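Local structure of putative cell surface protein, similar to internalin proteins (Listeria monocytogenes EGD-e, 5KZS) at residues F18-L23 with N60-L65; A24-K29 with G52-T57; E196-F201 with N219-Y224; N206-F211 with N225-L230. The protein is of unknown function but is an internalin-like leucine-rich-repeat surface protein that probably binds host proteins. All coordinates share one frame; numbering follows the deposited sequence.

Contact 1 (F18-L23 with N60-L65); sequences FPDEGL and NDSMQL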
loop_
_atom_site.group_PDB
_atom_site.type_symbol
_atom_site.label_atom_id
_atom_site.label_comp_id
_atom_site.label_asym_id
_atom_site.label_seq_id
_atom_site.Cartn_x
_atom_site.Cartn_y
_atom_site.Cartn_z
ATOM N N PHE A 18 31.637 -15.672 7.823
ATOM C CA PHE A 18 30.275 -15.827 7.323
ATOM C C PHE A 18 30.073 -17.212 6.678
ATOM O O PHE A 18 29.892 -17.301 5.470
ATOM C CB PHE A 18 29.986 -14.712 6.304
ATOM C CG PHE A 18 30.125 -13.309 6.859
ATOM C CD1 PHE A 18 29.226 -12.822 7.808
ATOM C CD2 PHE A 18 31.136 -12.461 6.415
ATOM C CE1 PHE A 18 29.341 -11.522 8.304
ATOM C CE2 PHE A 18 31.254 -11.160 6.914
ATOM C CZ PHE A 18 30.357 -10.692 7.861
ATOM N N PRO A 19 30.057 -18.293 7.473
ATOM C CA PRO A 19 30.072 -19.696 6.994
ATOM C C PRO A 19 28.872 -20.264 6.198
ATOM O O PRO A 19 28.404 -21.372 6.478
ATOM C CB PRO A 19 30.261 -20.476 8.297
ATOM C CG PRO A 19 29.608 -19.617 9.332
ATOM C CD PRO A 19 30.064 -18.240 8.944
ATOM N N ASP A 20 28.417 -19.515 5.194
ATOM C CA ASP A 20 27.399 -19.944 4.228
ATOM C C ASP A 20 27.847 -19.400 2.878
ATOM O O ASP A 20 28.201 -18.217 2.779
ATOM C CB ASP A 20 26.039 -19.343 4.570
ATOM C CG ASP A 20 24.938 -19.757 3.584
ATOM O OD1 ASP A 20 24.516 -20.931 3.663
ATOM O OD2 ASP A 20 24.482 -18.916 2.753
ATOM N N GLU A 21 27.838 -20.248 1.850
ATOM C CA GLU A 21 28.305 -19.837 0.524
ATOM C C GLU A 21 27.591 -18.570 0.078
ATOM O O GLU A 21 28.235 -17.546 -0.170
ATOM C CB GLU A 21 28.145 -20.959 -0.518
ATOM C CG GLU A 21 29.441 -21.739 -0.752
ATOM C CD GLU A 21 29.341 -22.807 -1.840
ATOM O OE1 GLU A 21 28.352 -22.805 -2.617
ATOM O OE2 GLU A 21 30.269 -23.654 -1.915
ATOM N N GLY A 22 26.266 -18.640 0.032
ATOM C CA GLY A 22 25.450 -17.536 -0.433
ATOM C C GLY A 22 25.776 -16.220 0.250
ATOM O O GLY A 22 26.010 -15.216 -0.418
ATOM N N LEU A 23 25.806 -16.233 1.580
ATOM C CA LEU A 23 25.982 -15.006 2.368
ATOM C C LEU A 23 27.384 -14.449 2.225
ATOM O O LEU A 23 27.578 -13.240 2.212
ATOM C CB LEU A 23 25.674 -15.261 3.853
ATOM C CG LEU A 23 26.049 -14.182 4.880
ATOM C CD1 LEU A 23 25.409 -12.839 4.584
ATOM C CD2 LEU A 23 25.626 -14.632 6.261
ATOM N N ASN A 60 16.724 -17.701 6.537
ATOM C CA ASN A 60 16.601 -16.976 7.818
ATOM C C ASN A 60 17.740 -17.331 8.768
ATOM O O ASN A 60 18.252 -16.468 9.494
ATOM C CB ASN A 60 15.298 -17.327 8.551
ATOM C CG ASN A 60 14.040 -17.003 7.757
ATOM O OD1 ASN A 60 14.019 -16.111 6.901
ATOM N ND2 ASN A 60 12.979 -17.740 8.041
ATOM N N ASP A 61 18.107 -18.612 8.772
ATOM C CA ASP A 61 19.202 -19.105 9.596
ATOM C C ASP A 61 20.563 -18.592 9.095
ATOM O O ASP A 61 21.311 -17.997 9.865
ATOM C CB ASP A 61 19.145 -20.637 9.697
ATOM C CG ASP A 61 17.930 -21.143 10.528
ATOM O OD1 ASP A 61 17.076 -20.329 10.964
ATOM O OD2 ASP A 61 17.826 -22.373 10.746
ATOM N N SER A 62 20.865 -18.769 7.808
ATOM C CA SER A 62 22.118 -18.244 7.236
ATOM C C SER A 62 22.284 -16.748 7.532
ATOM O O SER A 62 23.343 -16.312 7.977
ATOM C CB SER A 62 22.187 -18.443 5.712
ATOM O OG SER A 62 21.663 -19.691 5.287
HETATM N N MSE A 63 21.220 -15.976 7.305
HETATM C CA MSE A 63 21.273 -14.517 7.460
HETATM C C MSE A 63 21.554 -14.076 8.880
HETATM O O MSE A 63 22.072 -12.974 9.096
HETATM C CB MSE A 63 19.963 -13.933 6.937
HETATM C CG MSE A 63 19.949 -12.410 6.772
HETATM SE SE MSE A 63 20.986 -11.831 5.193
HETATM C CE MSE A 63 19.439 -11.761 3.977
ATOM N N GLN A 64 21.228 -14.924 9.862
ATOM C CA GLN A 64 21.613 -14.667 11.268
ATOM C C GLN A 64 23.113 -14.645 11.506
ATOM O O GLN A 64 23.571 -14.021 12.460
ATOM C CB GLN A 64 20.986 -15.671 12.241
ATOM C CG GLN A 64 19.561 -15.347 12.611
ATOM C CD GLN A 64 18.982 -16.387 13.532
ATOM O OE1 GLN A 64 18.051 -17.098 13.160
ATOM N NE2 GLN A 64 19.542 -16.500 14.734
ATOM N N LEU A 65 23.877 -15.294 10.634
ATOM C CA LEU A 65 25.331 -15.331 10.791
ATOM C C LEU A 65 25.930 -13.918 10.783
ATOM O O LEU A 65 27.037 -13.719 11.265
ATOM C CB LEU A 65 25.980 -16.233 9.728
ATOM C CG LEU A 65 25.510 -17.699 9.689
ATOM C CD1 LEU A 65 25.934 -18.390 8.400
ATOM C CD2 LEU A 65 25.991 -18.456 10.904
#
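Leu65 lies against Pro19, Asp20 and Leu23 where the capped start of helix 21-31, in the internalin N-terminal cap, meets the short, weakly bonded helix 60-64. Both branches of Leu65 reach the Pro19 ring. With CG anti to the carbonyl carbon (chi1 -58°), CD1 comes to CG of Pro19, 4.0 Å away, and also touches CB of Asp20, while CD2 of Leu65 meets the same ring carbon. At the root of the side chain, CB of Leu65 takes the CD2 methyl of Leu23 at 3.8 Å, the two leucines passing at a slant. Leu23 also leans on Phe53 of strand 50-53, which ties this corner to the first strand of the repeat sheet. Asp20 is the N-cap residue of helix 21-31; its OD2 accepts from Leu23 N at 3.2 Å on the anti side, 16° out of the carboxylate plane. That capping bond holds the carboxylate beside Ser62, whose CB and OG both face it; the hydroxyl itself is hydrogen-bonded to Thr59. Pro19 centres an inverse gamma turn that carries the chain from Phe18 to the N-cap residue Asp20. The carbonyl O of Ser62 lies 3.3 Å from the CD2 methyl of Leu23.

Contact 2 (A24-K29 with G52-T57); sequences AKDMAK and GFETET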
loop_
_atom_site.group_PDB
_atom_site.type_symbol
_atom_site.label_atom_id
_atom_site.label_comp_id
_atom_site.label_asym_id
_atom_site.label_seq_id
_atom_site.Cartn_x
_atom_site.Cartn_y
_atom_site.Cartn_z
ATOM N N ALA A 24 28.354 -15.349 2.145
ATOM C CA ALA A 24 29.748 -14.978 2.014
ATOM C C ALA A 24 30.010 -14.327 0.666
ATOM O O ALA A 24 30.712 -13.307 0.574
ATOM C CB ALA A 24 30.633 -16.208 2.176
ATOM N N LYS A 25 29.458 -14.946 -0.374
ATOM C CA LYS A 25 29.529 -14.407 -1.720
ATOM C C LYS A 25 29.016 -12.964 -1.727
ATOM O O LYS A 25 29.722 -12.058 -2.168
ATOM C CB LYS A 25 28.751 -15.302 -2.688
ATOM C CG LYS A 25 28.900 -14.910 -4.147
ATOM C CD LYS A 25 28.648 -16.090 -5.081
ATOM C CE LYS A 25 28.501 -15.645 -6.540
ATOM N NZ LYS A 25 27.194 -14.969 -6.812
ATOM N N ASP A 26 27.827 -12.746 -1.178
ATOM C CA ASP A 26 27.251 -11.400 -1.113
ATOM C C ASP A 26 28.087 -10.458 -0.255
ATOM O O ASP A 26 28.272 -9.290 -0.601
ATOM C CB ASP A 26 25.800 -11.437 -0.595
ATOM C CG ASP A 26 24.842 -12.104 -1.578
ATOM O OD1 ASP A 26 25.307 -12.622 -2.611
ATOM O OD2 ASP A 26 23.616 -12.098 -1.333
HETATM N N MSE A 27 28.596 -10.970 0.855
HETATM C CA MSE A 27 29.437 -10.166 1.739
HETATM C C MSE A 27 30.749 -9.807 1.078
HETATM O O MSE A 27 31.297 -8.731 1.328
HETATM C CB MSE A 27 29.651 -10.887 3.078
HETATM C CG MSE A 27 28.435 -10.806 4.000
HETATM SE SE MSE A 27 27.953 -8.955 4.486
HETATM C CE MSE A 27 29.671 -7.988 4.530
ATOM N N ALA A 28 31.262 -10.696 0.229
ATOM C CA ALA A 28 32.471 -10.412 -0.557
ATOM C C ALA A 28 32.233 -9.233 -1.457
ATOM O O ALA A 28 33.018 -8.287 -1.470
ATOM C CB ALA A 28 32.877 -11.615 -1.389
ATOM N N LYS A 29 31.122 -9.304 -2.188
ATOM C CA LYS A 29 30.673 -8.209 -3.036
ATOM C C LYS A 29 30.447 -6.918 -2.240
ATOM O O LYS A 29 30.879 -5.867 -2.664
ATOM C CB LYS A 29 29.404 -8.585 -3.798
ATOM C CG LYS A 29 29.190 -7.733 -5.040
ATOM C CD LYS A 29 27.729 -7.398 -5.299
ATOM C CE LYS A 29 27.547 -6.803 -6.688
ATOM N NZ LYS A 29 26.103 -6.533 -6.934
ATOM N N GLY A 52 23.986 -5.107 0.573
ATOM C CA GLY A 52 23.059 -5.728 -0.381
ATOM C C GLY A 52 23.122 -7.242 -0.304
ATOM O O GLY A 52 24.147 -7.800 0.085
ATOM N N PHE A 53 22.027 -7.905 -0.675
ATOM C CA PHE A 53 21.967 -9.370 -0.711
ATOM C C PHE A 53 21.143 -9.796 -1.896
ATOM O O PHE A 53 20.109 -9.203 -2.172
ATOM C CB PHE A 53 21.355 -9.935 0.586
ATOM C CG PHE A 53 22.112 -9.531 1.812
ATOM C CD1 PHE A 53 23.214 -10.259 2.227
ATOM C CD2 PHE A 53 21.772 -8.369 2.500
ATOM C CE1 PHE A 53 23.951 -9.850 3.321
ATOM C CE2 PHE A 53 22.509 -7.955 3.594
ATOM C CZ PHE A 53 23.599 -8.699 4.006
ATOM N N GLU A 54 21.604 -10.823 -2.595
ATOM C CA GLU A 54 20.945 -11.276 -3.826
ATOM C C GLU A 54 20.955 -12.790 -4.089
ATOM O O GLU A 54 20.191 -13.263 -4.926
ATOM C CB GLU A 54 21.516 -10.514 -5.048
ATOM C CG GLU A 54 23.044 -10.528 -5.193
ATOM C CD GLU A 54 23.786 -9.557 -4.260
ATOM O OE1 GLU A 54 24.937 -9.877 -3.843
ATOM O OE2 GLU A 54 23.225 -8.476 -3.940
ATOM N N THR A 55 21.796 -13.552 -3.394
ATOM C CA THR A 55 21.907 -14.984 -3.642
ATOM C C THR A 55 20.736 -15.684 -2.968
ATOM O O THR A 55 20.531 -15.552 -1.747
ATOM C CB THR A 55 23.244 -15.540 -3.110
ATOM O OG1 THR A 55 24.293 -14.645 -3.473
ATOM C CG2 THR A 55 23.545 -16.924 -3.684
ATOM N N GLU A 56 19.981 -16.444 -3.758
ATOM C CA GLU A 56 18.702 -16.982 -3.296
ATOM C C GLU A 56 18.784 -18.215 -2.380
ATOM O O GLU A 56 17.753 -18.701 -1.925
ATOM C CB GLU A 56 17.773 -17.243 -4.494
ATOM C CG GLU A 56 17.517 -15.989 -5.345
ATOM C CD GLU A 56 16.094 -15.849 -5.870
ATOM O OE1 GLU A 56 15.219 -16.659 -5.500
ATOM O OE2 GLU A 56 15.844 -14.905 -6.651
ATOM N N THR A 57 19.992 -18.706 -2.106
ATOM C CA THR A 57 20.185 -19.802 -1.146
ATOM C C THR A 57 20.220 -19.336 0.313
ATOM O O THR A 57 20.143 -20.182 1.211
ATOM C CB THR A 57 21.486 -20.594 -1.415
ATOM O OG1 THR A 57 22.619 -19.715 -1.310
ATOM C CG2 THR A 57 21.443 -21.275 -2.795
#
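Asp26 sends its carboxylate from helix 21-31 into the bend that follows strand 50-53, where Glu54 and Thr55 receive it. This is the packing of the internalin cap helix on the first strand of the leucine-rich-repeat sheet, and Asp26 has far more surface buried here than any other residue. Its OD2 accepts two backbone N-H groups. Thr55 N, 3.1 Å from Asp26 OD2, comes in on the syn lone pair with a nearly straight bond (174°). Glu54 N is closer to the same oxygen, at 2.7 Å, but arrives from above the carboxylate plane, 45° out of it. The other oxygen, OD1, accepts from the hydroxyl of Thr55; the modelled OG1 to OD1 separation of 2.4 Å is very short, and its exact length is doubtful. Thr55 has OG1 anti to its carbonyl carbon (chi1 -44°), which places the hydroxyl beside OD1. Glu54 bends at chi2 and slides past Asp26 in the opposite direction, its OE1 3.0 Å from Asp26 OD1, two acceptors with no bond between them. Lys29 runs across Glu54, with NZ 4.6 Å from Glu54 OE2, beyond a salt bridge. Nearby, the selenium of Met27 makes an oblique Met-aromatic contact with the Phe53 ring. The two backbone donors on this buried carboxylate would stabilise its negative charge, with the Thr55 hydroxyl as a less certain third, whereas the nearby Glu54 would work against it, an opposition that Lys29 may partly soften.

Contact 3 (E196-F201 with N219-Y224); sequences ELNLSF and NLNLDY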
loop_
_atom_site.group_PDB
_atom_site.type_symbol
_atom_site.label_atom_id
_atom_site.label_comp_id
_atom_site.label_asym_id
_atom_site.label_seq_id
_atom_site.Cartn_x
_atom_site.Cartn_y
_atom_site.Cartn_z
ATOM N N GLU A 196 1.061 11.462 4.353
ATOM C CA GLU A 196 0.653 10.729 3.157
ATOM C C GLU A 196 0.161 9.352 3.533
ATOM O O GLU A 196 0.817 8.625 4.271
ATOM C CB GLU A 196 1.813 10.610 2.157
ATOM C CG GLU A 196 2.264 11.944 1.541
ATOM C CD GLU A 196 3.423 12.656 2.277
ATOM O OE1 GLU A 196 4.413 12.003 2.707
ATOM O OE2 GLU A 196 3.358 13.904 2.408
ATOM N N LEU A 197 -1.004 8.994 3.025
ATOM C CA LEU A 197 -1.567 7.681 3.279
ATOM C C LEU A 197 -2.045 7.169 1.941
ATOM O O LEU A 197 -2.947 7.743 1.331
ATOM C CB LEU A 197 -2.719 7.775 4.295
ATOM C CG LEU A 197 -3.520 6.517 4.651
ATOM C CD1 LEU A 197 -2.631 5.391 5.138
ATOM C CD2 LEU A 197 -4.543 6.846 5.716
ATOM N N ASN A 198 -1.426 6.102 1.467
ATOM C CA ASN A 198 -1.786 5.577 0.165
ATOM C C ASN A 198 -2.607 4.308 0.348
ATOM O O ASN A 198 -2.078 3.300 0.853
ATOM C CB ASN A 198 -0.522 5.317 -0.641
ATOM C CG ASN A 198 -0.796 5.001 -2.091
ATOM O OD1 ASN A 198 -1.936 4.787 -2.513
ATOM N ND2 ASN A 198 0.271 4.952 -2.865
ATOM N N LEU A 199 -3.883 4.374 -0.062
ATOM C CA LEU A 199 -4.793 3.224 -0.015
ATOM C C LEU A 199 -5.407 2.860 -1.371
ATOM O O LEU A 199 -6.436 2.189 -1.427
ATOM C CB LEU A 199 -5.903 3.485 0.999
ATOM C CG LEU A 199 -5.431 3.922 2.394
ATOM C CD1 LEU A 199 -6.573 4.466 3.218
ATOM C CD2 LEU A 199 -4.750 2.785 3.131
ATOM N N SER A 200 -4.760 3.267 -2.462
ATOM C CA SER A 200 -5.213 2.919 -3.808
ATOM C C SER A 200 -5.189 1.407 -4.083
ATOM O O SER A 200 -4.448 0.665 -3.436
ATOM C CB SER A 200 -4.339 3.639 -4.835
ATOM O OG SER A 200 -2.964 3.424 -4.557
ATOM N N PHE A 201 -5.998 0.965 -5.043
ATOM C CA PHE A 201 -6.163 -0.465 -5.388
ATOM C C PHE A 201 -6.394 -1.347 -4.152
ATOM O O PHE A 201 -5.584 -2.244 -3.817
ATOM C CB PHE A 201 -4.983 -1.028 -6.161
ATOM C CG PHE A 201 -4.600 -0.260 -7.383
ATOM C CD1 PHE A 201 -3.756 0.855 -7.282
ATOM C CD2 PHE A 201 -4.981 -0.707 -8.652
ATOM C CE1 PHE A 201 -3.337 1.536 -8.419
ATOM C CE2 PHE A 201 -4.573 -0.025 -9.795
ATOM C CZ PHE A 201 -3.751 1.100 -9.679
ATOM N N ASN A 219 -2.431 14.102 1.851
ATOM C CA ASN A 219 -2.609 13.237 0.698
ATOM C C ASN A 219 -3.168 11.897 1.130
ATOM O O ASN A 219 -2.475 11.114 1.788
ATOM C CB ASN A 219 -1.261 13.059 -0.016
ATOM C CG ASN A 219 -1.257 11.925 -1.049
ATOM O OD1 ASN A 219 -0.198 11.347 -1.333
ATOM N ND2 ASN A 219 -2.425 11.613 -1.627
ATOM N N LEU A 220 -4.409 11.637 0.734
ATOM C CA LEU A 220 -5.071 10.375 0.991
ATOM C C LEU A 220 -5.440 9.791 -0.347
ATOM O O LEU A 220 -6.446 10.170 -0.955
ATOM C CB LEU A 220 -6.317 10.586 1.857
ATOM C CG LEU A 220 -7.216 9.372 2.165
ATOM C CD1 LEU A 220 -6.442 8.164 2.673
ATOM C CD2 LEU A 220 -8.265 9.748 3.195
ATOM N N ASN A 221 -4.622 8.877 -0.827
ATOM C CA ASN A 221 -4.863 8.309 -2.136
ATOM C C ASN A 221 -5.921 7.218 -2.034
ATOM O O ASN A 221 -5.678 6.175 -1.424
ATOM C CB ASN A 221 -3.571 7.757 -2.717
ATOM C CG ASN A 221 -3.690 7.422 -4.190
ATOM O OD1 ASN A 221 -4.790 7.166 -4.695
ATOM N ND2 ASN A 221 -2.557 7.426 -4.894
ATOM N N LEU A 222 -7.086 7.469 -2.635
ATOM C CA LEU A 222 -8.159 6.484 -2.678
ATOM C C LEU A 222 -8.474 5.944 -4.069
ATOM O O LEU A 222 -9.470 5.247 -4.234
ATOM C CB LEU A 222 -9.413 7.088 -2.059
ATOM C CG LEU A 222 -9.253 7.606 -0.628
ATOM C CD1 LEU A 222 -10.568 8.166 -0.123
ATOM C CD2 LEU A 222 -8.772 6.509 0.306
ATOM N N ASP A 223 -7.621 6.232 -5.056
ATOM C CA ASP A 223 -7.797 5.767 -6.438
ATOM C C ASP A 223 -8.080 4.261 -6.504
ATOM O O ASP A 223 -7.573 3.517 -5.713
ATOM C CB ASP A 223 -6.533 6.098 -7.255
ATOM C CG ASP A 223 -6.806 6.320 -8.752
ATOM O OD1 ASP A 223 -7.844 6.929 -9.105
ATOM O OD2 ASP A 223 -5.956 5.912 -9.583
ATOM N N TYR A 224 -8.918 3.827 -7.434
ATOM C CA TYR A 224 -9.258 2.407 -7.621
ATOM C C TYR A 224 -9.796 1.690 -6.372
ATOM O O TYR A 224 -9.321 0.622 -5.983
ATOM C CB TYR A 224 -8.064 1.660 -8.205
ATOM C CG TYR A 224 -7.793 1.944 -9.653
ATOM C CD1 TYR A 224 -8.623 1.417 -10.639
ATOM C CD2 TYR A 224 -6.687 2.698 -10.048
ATOM C CE1 TYR A 224 -8.376 1.645 -11.982
ATOM C CE2 TYR A 224 -6.424 2.930 -11.394
ATOM C CZ TYR A 224 -7.274 2.401 -12.357
ATOM O OH TYR A 224 -7.050 2.620 -13.698
#
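Leu197 and Leu220 lie side by side in the leucine-rich-repeat sheet, where strands 196-198 and 219-221 run parallel in successive turns of the solenoid. The tight part is the leucine face. CD1 of Leu220 meets CD2 of Leu197 at 3.8 Å and CD1 of Leu199 at 3.7 Å, and Leu222 joins the row through its CD2. The backbones are laced by Leu197 N to Asn219 O (2.9 Å), Asn221 N to Leu197 O and Leu199 N to Asn221 O, and past the strands by Phe201 N to Asp223 O. On the more exposed face, Glu196 and Asn219 meet loosely at about a right angle, with CG of Glu196 3.8 Å from Asn219 OD1; Glu196 OE1 bonds Thr174. Farther along, Asn198 and Asn221 lie side by side with nearly parallel amide planes, 2° apart. With CG anti to the backbone N in both (chi1 -170° in Asn198), each OD1 swings forward to close an Asx turn. Asn198 OD1 takes both the N and the OG of Ser200, and Asn221 OD1 takes Asp223 N at 3.0 Å. The rings of Phe201 and Tyr224 finish the ladder as an offset stack, centroids 4.5 Å apart and planes at 20°, and His179 stacks on Phe201 in turn. The asparagines thus satisfy backbone N-H groups where each chain leaves its strand, which probably stabilises the turn, while leucines supply the apolar interior.

Contact 4 (N206-F211 with N225-L230); sequences NTMTNF and NHLNEL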
loop_
_atom_site.group_PDB
_atom_site.type_symbol
_atom_site.label_atom_id
_atom_site.label_comp_id
_atom_site.label_asym_id
_atom_site.label_seq_id
_atom_site.Cartn_x
_atom_site.Cartn_y
_atom_site.Cartn_z
ATOM N N ASN A 206 -18.543 1.330 -0.428
ATOM C CA ASN A 206 -19.564 2.212 0.133
ATOM C C ASN A 206 -18.965 3.396 0.913
ATOM O O ASN A 206 -18.902 4.513 0.397
ATOM C CB ASN A 206 -20.582 1.405 0.960
ATOM C CG ASN A 206 -21.920 2.124 1.147
ATOM O OD1 ASN A 206 -22.161 3.251 0.670
ATOM N ND2 ASN A 206 -22.816 1.449 1.837
ATOM N N THR A 207 -18.514 3.154 2.134
ATOM C CA THR A 207 -17.956 4.194 2.989
ATOM C C THR A 207 -16.797 3.582 3.753
ATOM O O THR A 207 -16.580 2.369 3.709
ATOM C CB THR A 207 -18.990 4.719 4.015
ATOM O OG1 THR A 207 -19.347 3.671 4.936
ATOM C CG2 THR A 207 -20.243 5.228 3.331
HETATM N N MSE A 208 -16.072 4.436 4.460
HETATM C CA MSE A 208 -14.909 4.029 5.244
HETATM C C MSE A 208 -14.824 4.926 6.442
HETATM O O MSE A 208 -15.589 5.880 6.584
HETATM C CB MSE A 208 -13.644 4.144 4.377
HETATM C CG MSE A 208 -13.165 5.599 4.238
HETATM SE SE MSE A 208 -11.629 5.850 3.021
HETATM C CE MSE A 208 -10.274 5.699 4.453
ATOM N N THR A 209 -13.854 4.632 7.286
ATOM C CA THR A 209 -13.553 5.404 8.479
ATOM C C THR A 209 -13.316 6.880 8.249
ATOM O O THR A 209 -12.436 7.242 7.501
ATOM C CB THR A 209 -12.279 4.839 9.081
ATOM O OG1 THR A 209 -12.512 3.457 9.374
ATOM C CG2 THR A 209 -11.879 5.600 10.337
ATOM N N ASN A 210 -14.076 7.725 8.927
ATOM C CA ASN A 210 -13.963 9.169 8.772
ATOM C C ASN A 210 -12.951 9.675 9.789
ATOM O O ASN A 210 -13.309 10.029 10.905
ATOM C CB ASN A 210 -15.335 9.827 8.959
ATOM C CG ASN A 210 -15.365 11.283 8.523
ATOM O OD1 ASN A 210 -14.468 11.765 7.827
ATOM N ND2 ASN A 210 -16.420 11.992 8.915
ATOM N N PHE A 211 -11.688 9.730 9.382
ATOM C CA PHE A 211 -10.558 9.887 10.322
ATOM C C PHE A 211 -10.642 11.127 11.221
ATOM O O PHE A 211 -10.660 12.256 10.723
ATOM C CB PHE A 211 -9.221 9.906 9.563
ATOM C CG PHE A 211 -8.933 8.636 8.813
ATOM C CD1 PHE A 211 -8.805 7.430 9.483
ATOM C CD2 PHE A 211 -8.791 8.645 7.434
ATOM C CE1 PHE A 211 -8.549 6.262 8.780
ATOM C CE2 PHE A 211 -8.531 7.480 6.734
ATOM C CZ PHE A 211 -8.414 6.289 7.399
ATOM N N ASN A 225 -10.783 2.309 -5.744
ATOM C CA ASN A 225 -11.564 1.722 -4.655
ATOM C C ASN A 225 -13.063 1.793 -5.053
ATOM O O ASN A 225 -13.394 2.173 -6.193
ATOM C CB ASN A 225 -11.257 2.473 -3.350
ATOM C CG ASN A 225 -9.979 1.979 -2.674
ATOM O OD1 ASN A 225 -9.962 0.908 -2.065
ATOM N ND2 ASN A 225 -8.907 2.761 -2.773
ATOM N N HIS A 226 -13.967 1.436 -4.141
ATOM C CA HIS A 226 -15.380 1.342 -4.484
ATOM C C HIS A 226 -16.288 2.173 -3.583
ATOM O O HIS A 226 -17.365 1.718 -3.197
ATOM C CB HIS A 226 -15.797 -0.134 -4.461
ATOM C CG HIS A 226 -14.816 -1.053 -5.124
ATOM N ND1 HIS A 226 -14.777 -1.256 -6.487
ATOM C CD2 HIS A 226 -13.836 -1.826 -4.605
ATOM C CE1 HIS A 226 -13.812 -2.108 -6.779
ATOM N NE2 HIS A 226 -13.227 -2.470 -5.654
ATOM N N LEU A 227 -15.875 3.402 -3.274
ATOM C CA LEU A 227 -16.646 4.253 -2.357
ATOM C C LEU A 227 -17.813 4.973 -3.045
ATOM O O LEU A 227 -17.673 5.463 -4.165
ATOM C CB LEU A 227 -15.748 5.298 -1.706
ATOM C CG LEU A 227 -14.555 4.782 -0.915
ATOM C CD1 LEU A 227 -13.815 5.960 -0.302
ATOM C CD2 LEU A 227 -14.988 3.804 0.166
ATOM N N ASN A 228 -18.957 5.014 -2.358
ATOM C CA ASN A 228 -20.096 5.842 -2.736
ATOM C C ASN A 228 -20.004 7.216 -2.093
ATOM O O ASN A 228 -20.654 8.153 -2.528
ATOM C CB ASN A 228 -21.404 5.177 -2.322
ATOM C CG ASN A 228 -21.671 3.905 -3.088
ATOM O OD1 ASN A 228 -21.078 2.884 -2.798
ATOM N ND2 ASN A 228 -22.560 3.964 -4.072
ATOM N N GLU A 229 -19.189 7.340 -1.060
ATOM C CA GLU A 229 -19.137 8.562 -0.288
ATOM C C GLU A 229 -17.785 8.630 0.399
ATOM O O GLU A 229 -17.282 7.626 0.904
ATOM C CB GLU A 229 -20.298 8.588 0.727
ATOM C CG GLU A 229 -20.039 9.352 2.027
ATOM C CD GLU A 229 -21.314 9.723 2.758
ATOM O OE1 GLU A 229 -21.562 10.941 2.899
ATOM O OE2 GLU A 229 -22.072 8.810 3.184
ATOM N N LEU A 230 -17.236 9.837 0.422
ATOM C CA LEU A 230 -15.918 10.105 0.947
ATOM C C LEU A 230 -15.960 10.640 2.379
ATOM O O LEU A 230 -16.848 11.404 2.725
ATOM C CB LEU A 230 -15.214 11.130 0.055
ATOM C CG LEU A 230 -15.129 10.854 -1.457
ATOM C CD1 LEU A 230 -14.367 11.978 -2.137
ATOM C CD2 LEU A 230 -14.500 9.506 -1.787
HETATM O O HOH W 1 -22.840 6.045 1.504
HETATM O O HOH W 2 -16.756 7.146 3.790
#
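Asn206 O accepts two successive backbone N-H groups of the neighbouring coil, Asn228 N at 2.8 Å and, more weakly, Glu229 N at 3.2 Å. The Asn228 donor is tilted 17° from the carbonyl plane. Asn206 also donates through its N to His226 O at 3.0 Å, from 38° above that carbonyl plane. The bonds from Asn206 N to His226 O and from Asn228 N to Asn206 O form a single parallel bridge between Asn206 and Leu227, joining adjacent turns of the leucine-rich-repeat solenoid where their chains have left the main parallel sheet; the weak Glu229 bond is an addition to it. Around this bridge the side chains meet in different ways. The amides of Asn206 and Asn228 cross at a slant with planes 79° apart, OD1 of Asn206 lying against CB of Asn228 at 3.6 Å; the other end of Asn228 is held by its ND2 on Thr246 O. On the interior side the selenium of Met208 touches CD1 of Leu227 at 4.0 Å. Thr207 and Glu229 run side by side and point the same way, with CG2 of Thr207 near Glu229 OE2. Two waters complete the join. One donates to Asn206 OD1 and, weakly, to Glu229 OE2; the other accepts from Met208 N at 2.9 Å and donates to Glu229 O. One water thus joins side chains and the other joins backbone groups, so the polar rim of this surface contact is partly hydrated while Leu227 and Met208 keep its inner side apolar.

In the fold
Contacts 1 and 2 share helix 21-31 and lie about 9 Å apart between centres, contact 2 nested in the chain within the loop that contact 1 closes. Contact 2 sets this helix against strand 50-53, the outermost strand at that end of the nine-stranded parallel sheet. Contact 3 joins two later strands of the same sheet, with its centre about 36 Å from that of contact 2. Contacts 3 and 4 have centres about 12 Å apart and interleave along the chain; Asn225 of contact 4 bonds Leu199 O. Contact 4 lies near strand 243-252 and helix 263-270, which follow the repeats, so the four contacts sample the elongated solenoid from its cap toward its C-terminal end.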